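Local coordinates for protein probable N-acetyl-gamma-glutamyl-phosphate reductase, chloroplastic (Arabidopsis thaliana, PDB 1XYG) that probably catalyses the NADPH-dependent reduction of N-acetyl-L-glutamyl 5-phosphate to the 5-semialdehyde, releasing phosphate, in the chloroplast pathway to arginine, at residues T269-Y280 against M308-A319. Sequence-based numbering, arbitrary orientation.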
ATOM      1  N   THR A 269      14.541   0.294  34.006  1.00 45.57           N
ATOM      2  CA  THR A 269      14.196  -0.424  32.781  1.00 45.21           C
ATOM      3  C   THR A 269      15.003  -1.715  32.653  1.00 44.87           C
ATOM      4  O   THR A 269      14.498  -2.718  32.155  1.00 43.91           O
ATOM      5  CB  THR A 269      14.431   0.434  31.527  1.00 44.75           C
ATOM      6  OG1 THR A 269      15.801   0.846  31.482  1.00 46.67           O
ATOM      7  CG2 THR A 269      13.520   1.650  31.534  1.00 43.97           C
ATOM      8  N   GLU A 270      16.250  -1.692  33.115  1.00 47.41           N
ATOM      9  CA  GLU A 270      17.115  -2.870  33.053  1.00 47.61           C
ATOM     10  C   GLU A 270      16.468  -4.053  33.768  1.00 44.88           C
ATOM     11  O   GLU A 270      16.600  -5.196  33.338  1.00 42.76           O
ATOM     12  CB  GLU A 270      18.471  -2.577  33.701  1.00 54.13           C
ATOM     13  CG  GLU A 270      19.230  -1.416  33.082  1.00 62.88           C
ATOM     14  CD  GLU A 270      18.620  -0.073  33.428  1.00 66.33           C
ATOM     15  OE1 GLU A 270      18.543   0.242  34.631  1.00 70.76           O
ATOM     16  OE2 GLU A 270      18.220   0.668  32.507  1.00 69.80           O
ATOM     17  N   ASP A 271      15.769  -3.779  34.863  1.00 41.56           N
ATOM     18  CA  ASP A 271      15.107  -4.838  35.619  1.00 40.48           C
ATOM     19  C   ASP A 271      13.955  -5.454  34.820  1.00 38.57           C
ATOM     20  O   ASP A 271      13.775  -6.674  34.818  1.00 36.80           O
ATOM     21  CB  ASP A 271      14.579  -4.289  36.948  1.00 41.49           C
ATOM     22  CG  ASP A 271      15.672  -3.660  37.792  1.00 42.55           C
ATOM     23  OD1 ASP A 271      16.668  -4.358  38.099  1.00 43.00           O
ATOM     24  OD2 ASP A 271      15.531  -2.469  38.148  1.00 40.73           O
ATOM     25  N   LEU A 272      13.174  -4.610  34.151  1.00 37.34           N
ATOM     26  CA  LEU A 272      12.061  -5.103  33.352  1.00 37.19           C
ATOM     27  C   LEU A 272      12.621  -5.994  32.250  1.00 36.85           C
ATOM     28  O   LEU A 272      12.112  -7.082  31.994  1.00 35.40           O
ATOM     29  CB  LEU A 272      11.283  -3.943  32.728  1.00 34.66           C
ATOM     30  CG  LEU A 272      10.719  -2.883  33.677  1.00 36.68           C
ATOM     31  CD1 LEU A 272       9.861  -1.924  32.878  1.00 36.39           C
ATOM     32  CD2 LEU A 272       9.890  -3.528  34.774  1.00 35.85           C
ATOM     33  N   HIS A 273      13.690  -5.525  31.615  1.00 36.83           N
ATOM     34  CA  HIS A 273      14.325  -6.269  30.539  1.00 38.63           C
ATOM     35  C   HIS A 273      14.823  -7.637  30.988  1.00 38.40           C
ATOM     36  O   HIS A 273      14.587  -8.642  30.311  1.00 36.59           O
ATOM     37  CB  HIS A 273      15.483  -5.460  29.947  1.00 39.25           C
ATOM     38  CG  HIS A 273      16.182  -6.150  28.820  1.00 40.94           C
ATOM     39  ND1 HIS A 273      17.334  -6.886  28.997  1.00 42.11           N
ATOM     40  CD2 HIS A 273      15.862  -6.260  27.509  1.00 41.85           C
ATOM     41  CE1 HIS A 273      17.693  -7.421  27.843  1.00 41.54           C
ATOM     42  NE2 HIS A 273      16.816  -7.057  26.924  1.00 41.14           N
ATOM     43  N   GLN A 274      15.503  -7.673  32.130  1.00 39.40           N
ATOM     44  CA  GLN A 274      16.030  -8.923  32.662  1.00 40.03           C
ATOM     45  C   GLN A 274      14.904  -9.891  33.000  1.00 38.12           C
ATOM     46  O   GLN A 274      14.998 -11.082  32.721  1.00 35.70           O
ATOM     47  CB  GLN A 274      16.875  -8.661  33.913  1.00 43.12           C
ATOM     48  CG  GLN A 274      17.617  -9.885  34.425  1.00 49.84           C
ATOM     49  CD  GLN A 274      18.486 -10.516  33.351  1.00 53.71           C
ATOM     50  OE1 GLN A 274      19.357  -9.860  32.774  1.00 54.72           O
ATOM     51  NE2 GLN A 274      18.250 -11.796  33.073  1.00 54.96           N
ATOM     52  N   GLN A 275      13.835  -9.383  33.604  1.00 36.18           N
ATOM     53  CA  GLN A 275      12.713 -10.244  33.962  1.00 36.28           C
ATOM     54  C   GLN A 275      12.108 -10.881  32.714  1.00 36.04           C
ATOM     55  O   GLN A 275      11.801 -12.075  32.695  1.00 34.64           O
ATOM     56  CB  GLN A 275      11.644  -9.445  34.706  1.00 36.23           C
ATOM     57  CG  GLN A 275      10.515 -10.295  35.249  1.00 38.34           C
ATOM     58  CD  GLN A 275      11.037 -11.503  36.012  1.00 40.49           C
ATOM     59  OE1 GLN A 275      11.005 -12.636  35.515  1.00 39.94           O
ATOM     60  NE2 GLN A 275      11.540 -11.264  37.217  1.00 39.23           N
ATOM     61  N   LEU A 276      11.941 -10.080  31.667  1.00 35.92           N
ATOM     62  CA  LEU A 276      11.375 -10.577  30.426  1.00 36.01           C
ATOM     63  C   LEU A 276      12.325 -11.561  29.759  1.00 37.47           C
ATOM     64  O   LEU A 276      11.898 -12.608  29.260  1.00 35.42           O
ATOM     65  CB  LEU A 276      11.074  -9.418  29.477  1.00 32.86           C
ATOM     66  CG  LEU A 276       9.884  -8.538  29.871  1.00 32.01           C
ATOM     67  CD1 LEU A 276       9.686  -7.432  28.829  1.00 30.15           C
ATOM     68  CD2 LEU A 276       8.631  -9.396  29.983  1.00 28.11           C
ATOM     69  N   LYS A 277      13.613 -11.228  29.759  1.00 39.26           N
ATOM     70  CA  LYS A 277      14.601 -12.093  29.139  1.00 41.81           C
ATOM     71  C   LYS A 277      14.615 -13.447  29.840  1.00 41.29           C
ATOM     72  O   LYS A 277      14.710 -14.497  29.197  1.00 39.05           O
ATOM     73  CB  LYS A 277      15.988 -11.452  29.186  1.00 45.72           C
ATOM     74  CG  LYS A 277      16.946 -12.119  28.219  1.00 52.37           C
ATOM     75  CD  LYS A 277      18.250 -11.376  28.103  1.00 58.22           C
ATOM     76  CE  LYS A 277      19.062 -11.482  29.374  1.00 61.58           C
ATOM     77  NZ  LYS A 277      20.357 -10.771  29.220  1.00 65.00           N
ATOM     78  N   THR A 278      14.501 -13.421  31.161  1.00 40.01           N
ATOM     79  CA  THR A 278      14.486 -14.648  31.947  1.00 42.01           C
ATOM     80  C   THR A 278      13.197 -15.452  31.742  1.00 40.77           C
ATOM     81  O   THR A 278      13.236 -16.665  31.544  1.00 40.36           O
ATOM     82  CB  THR A 278      14.638 -14.347  33.462  1.00 42.26           C
ATOM     83  OG1 THR A 278      15.951 -13.838  33.722  1.00 43.16           O
ATOM     84  CG2 THR A 278      14.420 -15.611  34.290  1.00 43.37           C
ATOM     85  N   SER A 279      12.056 -14.774  31.792  1.00 40.45           N
ATOM     86  CA  SER A 279      10.763 -15.443  31.630  1.00 40.63           C
ATOM     87  C   SER A 279      10.549 -16.128  30.279  1.00 40.22           C
ATOM     88  O   SER A 279       9.804 -17.105  30.194  1.00 39.89           O
ATOM     89  CB  SER A 279       9.622 -14.441  31.849  1.00 39.54           C
ATOM     90  OG  SER A 279       9.657 -13.891  33.151  1.00 40.06           O
ATOM     91  N   TYR A 280      11.203 -15.625  29.232  1.00 40.29           N
ATOM     92  CA  TYR A 280      11.032 -16.173  27.887  1.00 42.11           C
ATOM     93  C   TYR A 280      12.293 -16.684  27.191  1.00 45.80           C
ATOM     94  O   TYR A 280      12.266 -16.981  25.991  1.00 44.49           O
ATOM     95  CB  TYR A 280      10.369 -15.121  26.990  1.00 37.13           C
ATOM     96  CG  TYR A 280       8.968 -14.765  27.424  1.00 33.85           C
ATOM     97  CD1 TYR A 280       7.998 -15.756  27.568  1.00 31.20           C
ATOM     98  CD2 TYR A 280       8.608 -13.439  27.697  1.00 32.05           C
ATOM     99  CE1 TYR A 280       6.701 -15.447  27.972  1.00 30.99           C
ATOM    100  CE2 TYR A 280       7.309 -13.113  28.102  1.00 29.16           C
ATOM    101  CZ  TYR A 280       6.362 -14.127  28.237  1.00 31.59           C
ATOM    102  OH  TYR A 280       5.072 -13.849  28.644  1.00 30.57           O
ATOM    103  N   MET A 308       9.409  -8.460  21.446  1.00 28.23           N
ATOM    104  CA  MET A 308       9.132  -7.383  22.381  1.00 29.86           C
ATOM    105  C   MET A 308      10.442  -6.743  22.829  1.00 30.01           C
ATOM    106  O   MET A 308      11.504  -7.376  22.804  1.00 30.20           O
ATOM    107  CB  MET A 308       8.342  -7.900  23.591  1.00 28.78           C
ATOM    108  CG  MET A 308       9.038  -8.975  24.396  1.00 29.50           C
ATOM    109  SD  MET A 308       8.082  -9.419  25.871  1.00 32.24           S
ATOM    110  CE  MET A 308       6.664 -10.251  25.110  1.00 27.99           C
ATOM    111  N   SER A 309      10.356  -5.479  23.222  1.00 29.68           N
ATOM    112  CA  SER A 309      11.515  -4.729  23.676  1.00 31.42           C
ATOM    113  C   SER A 309      11.084  -3.700  24.721  1.00 31.11           C
ATOM    114  O   SER A 309       9.934  -3.253  24.722  1.00 29.02           O
ATOM    115  CB  SER A 309      12.176  -4.031  22.483  1.00 32.47           C
ATOM    116  OG  SER A 309      13.364  -3.368  22.872  1.00 36.67           O
ATOM    117  N   VAL A 310      12.006  -3.338  25.612  1.00 32.11           N
ATOM    118  CA  VAL A 310      11.728  -2.367  26.671  1.00 32.37           C
ATOM    119  C   VAL A 310      12.593  -1.118  26.497  1.00 33.12           C
ATOM    120  O   VAL A 310      13.775  -1.210  26.159  1.00 33.42           O
ATOM    121  CB  VAL A 310      12.029  -2.945  28.071  1.00 32.37           C
ATOM    122  CG1 VAL A 310      11.622  -1.944  29.136  1.00 34.70           C
ATOM    123  CG2 VAL A 310      11.308  -4.246  28.274  1.00 34.77           C
ATOM    124  N   PHE A 311      12.003   0.046  26.746  1.00 31.49           N
ATOM    125  CA  PHE A 311      12.719   1.309  26.623  1.00 30.08           C
ATOM    126  C   PHE A 311      12.366   2.218  27.781  1.00 30.97           C
ATOM    127  O   PHE A 311      11.291   2.098  28.371  1.00 28.23           O
ATOM    128  CB  PHE A 311      12.330   2.064  25.351  1.00 30.77           C
ATOM    129  CG  PHE A 311      12.372   1.246  24.110  1.00 32.79           C
ATOM    130  CD1 PHE A 311      11.382   0.305  23.846  1.00 32.31           C
ATOM    131  CD2 PHE A 311      13.403   1.419  23.189  1.00 32.85           C
ATOM    132  CE1 PHE A 311      11.414  -0.456  22.685  1.00 32.83           C
ATOM    133  CE2 PHE A 311      13.447   0.662  22.021  1.00 32.90           C
ATOM    134  CZ  PHE A 311      12.450  -0.278  21.768  1.00 33.59           C
ATOM    135  N   PRO A 312      13.269   3.150  28.118  1.00 29.66           N
ATOM    136  CA  PRO A 312      12.976   4.064  29.216  1.00 30.19           C
ATOM    137  C   PRO A 312      12.053   5.151  28.665  1.00 29.54           C
ATOM    138  O   PRO A 312      12.126   5.503  27.486  1.00 28.12           O
ATOM    139  CB  PRO A 312      14.354   4.607  29.585  1.00 29.38           C
ATOM    140  CG  PRO A 312      15.009   4.714  28.244  1.00 30.46           C
ATOM    141  CD  PRO A 312      14.617   3.400  27.575  1.00 30.63           C
ATOM    142  N   ASP A 313      11.158   5.652  29.500  1.00 29.48           N
ATOM    143  CA  ASP A 313      10.274   6.721  29.069  1.00 29.21           C
ATOM    144  C   ASP A 313      10.991   8.008  29.469  1.00 28.24           C
ATOM    145  O   ASP A 313      11.761   8.018  30.430  1.00 27.69           O
ATOM    146  CB  ASP A 313       8.919   6.631  29.783  1.00 29.50           C
ATOM    147  CG  ASP A 313       7.886   7.576  29.190  1.00 30.33           C
ATOM    148  OD1 ASP A 313       8.064   8.810  29.293  1.00 31.24           O
ATOM    149  OD2 ASP A 313       6.896   7.087  28.606  1.00 31.09           O
ATOM    150  N   ARG A 314      10.757   9.085  28.730  1.00 27.68           N
ATOM    151  CA  ARG A 314      11.388  10.356  29.057  1.00 28.07           C
ATOM    152  C   ARG A 314      10.935  10.800  30.448  1.00 28.88           C
ATOM    153  O   ARG A 314      11.683  11.432  31.189  1.00 29.13           O
ATOM    154  CB  ARG A 314      11.012  11.408  28.020  1.00 26.83           C
ATOM    155  CG  ARG A 314      11.455  12.810  28.368  1.00 27.33           C
ATOM    156  CD  ARG A 314      11.175  13.752  27.214  1.00 26.65           C
ATOM    157  NE  ARG A 314      11.525  15.130  27.538  1.00 28.61           N
ATOM    158  CZ  ARG A 314      12.763  15.556  27.762  1.00 28.78           C
ATOM    159  NH1 ARG A 314      13.780  14.706  27.700  1.00 28.09           N
ATOM    160  NH2 ARG A 314      12.981  16.841  28.023  1.00 29.21           N
ATOM    161  N   ILE A 315       9.700  10.450  30.796  1.00 30.63           N
ATOM    162  CA  ILE A 315       9.133  10.775  32.097  1.00 29.70           C
ATOM    163  C   ILE A 315       9.732   9.826  33.131  1.00 31.51           C
ATOM    164  O   ILE A 315       9.536   8.607  33.063  1.00 31.58           O
ATOM    165  CB  ILE A 315       7.605  10.599  32.092  1.00 28.67           C
ATOM    166  CG1 ILE A 315       6.981  11.572  31.089  1.00 29.63           C
ATOM    167  CG2 ILE A 315       7.045  10.794  33.499  1.00 26.75           C
ATOM    168  CD1 ILE A 315       5.481  11.446  30.954  1.00 28.81           C
ATOM    169  N   PRO A 316      10.482  10.369  34.100  1.00 32.43           N
ATOM    170  CA  PRO A 316      11.098   9.530  35.133  1.00 32.88           C
ATOM    171  C   PRO A 316      10.138   8.578  35.836  1.00 32.68           C
ATOM    172  O   PRO A 316       9.033   8.955  36.221  1.00 33.16           O
ATOM    173  CB  PRO A 316      11.740  10.550  36.081  1.00 32.85           C
ATOM    174  CG  PRO A 316      11.067  11.858  35.743  1.00 34.16           C
ATOM    175  CD  PRO A 316      10.859  11.781  34.270  1.00 33.13           C
ATOM    176  N   GLY A 317      10.570   7.332  35.981  1.00 33.23           N
ATOM    177  CA  GLY A 317       9.757   6.332  36.640  1.00 32.84           C
ATOM    178  C   GLY A 317       8.914   5.523  35.673  1.00 32.67           C
ATOM    179  O   GLY A 317       8.334   4.499  36.049  1.00 33.17           O
ATOM    180  N   ARG A 318       8.838   5.981  34.429  1.00 30.60           N
ATOM    181  CA  ARG A 318       8.056   5.277  33.425  1.00 29.73           C
ATOM    182  C   ARG A 318       8.906   4.521  32.410  1.00 29.90           C
ATOM    183  O   ARG A 318      10.080   4.841  32.190  1.00 29.28           O
ATOM    184  CB  ARG A 318       7.119   6.249  32.705  1.00 28.95           C
ATOM    185  CG  ARG A 318       5.747   6.353  33.343  1.00 25.90           C
ATOM    186  CD  ARG A 318       4.819   7.206  32.508  1.00 28.90           C
ATOM    187  NE  ARG A 318       3.441   7.116  32.983  1.00 30.02           N
ATOM    188  CZ  ARG A 318       2.585   6.153  32.647  1.00 31.78           C
ATOM    189  NH1 ARG A 318       2.954   5.187  31.815  1.00 29.69           N
ATOM    190  NH2 ARG A 318       1.360   6.147  33.164  1.00 30.32           N
ATOM    191  N   ALA A 319       8.302   3.497  31.813  1.00 27.90           N
ATOM    192  CA  ALA A 319       8.973   2.682  30.816  1.00 27.08           C
ATOM    193  C   ALA A 319       8.037   2.453  29.630  1.00 26.93           C
ATOM    194  O   ALA A 319       6.817   2.614  29.736  1.00 27.13           O
ATOM    195  CB  ALA A 319       9.394   1.345  31.427  1.00 24.68           C
TER
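The methyl of T269 is pressed unusually hard onto P312: CG2 lies 3.4 Å from P312 CA, closer than carbon atoms normally pack, and it also touches A319 CB. With OG1 set between the backbone N and the carbonyl carbon (chi1 58°), that methyl is turned toward the strand, while OG1 gives a 2.6 Å hydrogen bond to E270 OE2, meeting the carboxylate from above its plane. A serine here would keep the hydroxyl but would probably leave a gap over P312 and A319 where the methyl now sits. Further along, V310 divides its two methyls between successive turns of the helix, CG1 going to L272 and CG2 lying 3.6 Å from L276 CD1. L272 CD1 reaches past it to A319 CB, also at 3.6 Å, on the adjoining strand. Helix 269-280 thus lies along one face of the mixed sheet of the dimerisation domain, running nearly antiparallel to strand 308-312 (169°) with the axes 8.1 Å apart. F311 points to the other face, where it packs on V219 of the second subunit. At the far end M308 SD rests against L276 CD1 at 3.9 Å. The bend at chi3 (69°) swings its CE toward Y280, 4.2 Å from CE2 of the ring, in an oblique Met-aromatic contact. The phenol OH is hydrogen-bonded to L170 O, which ties the ring to helix 163-177.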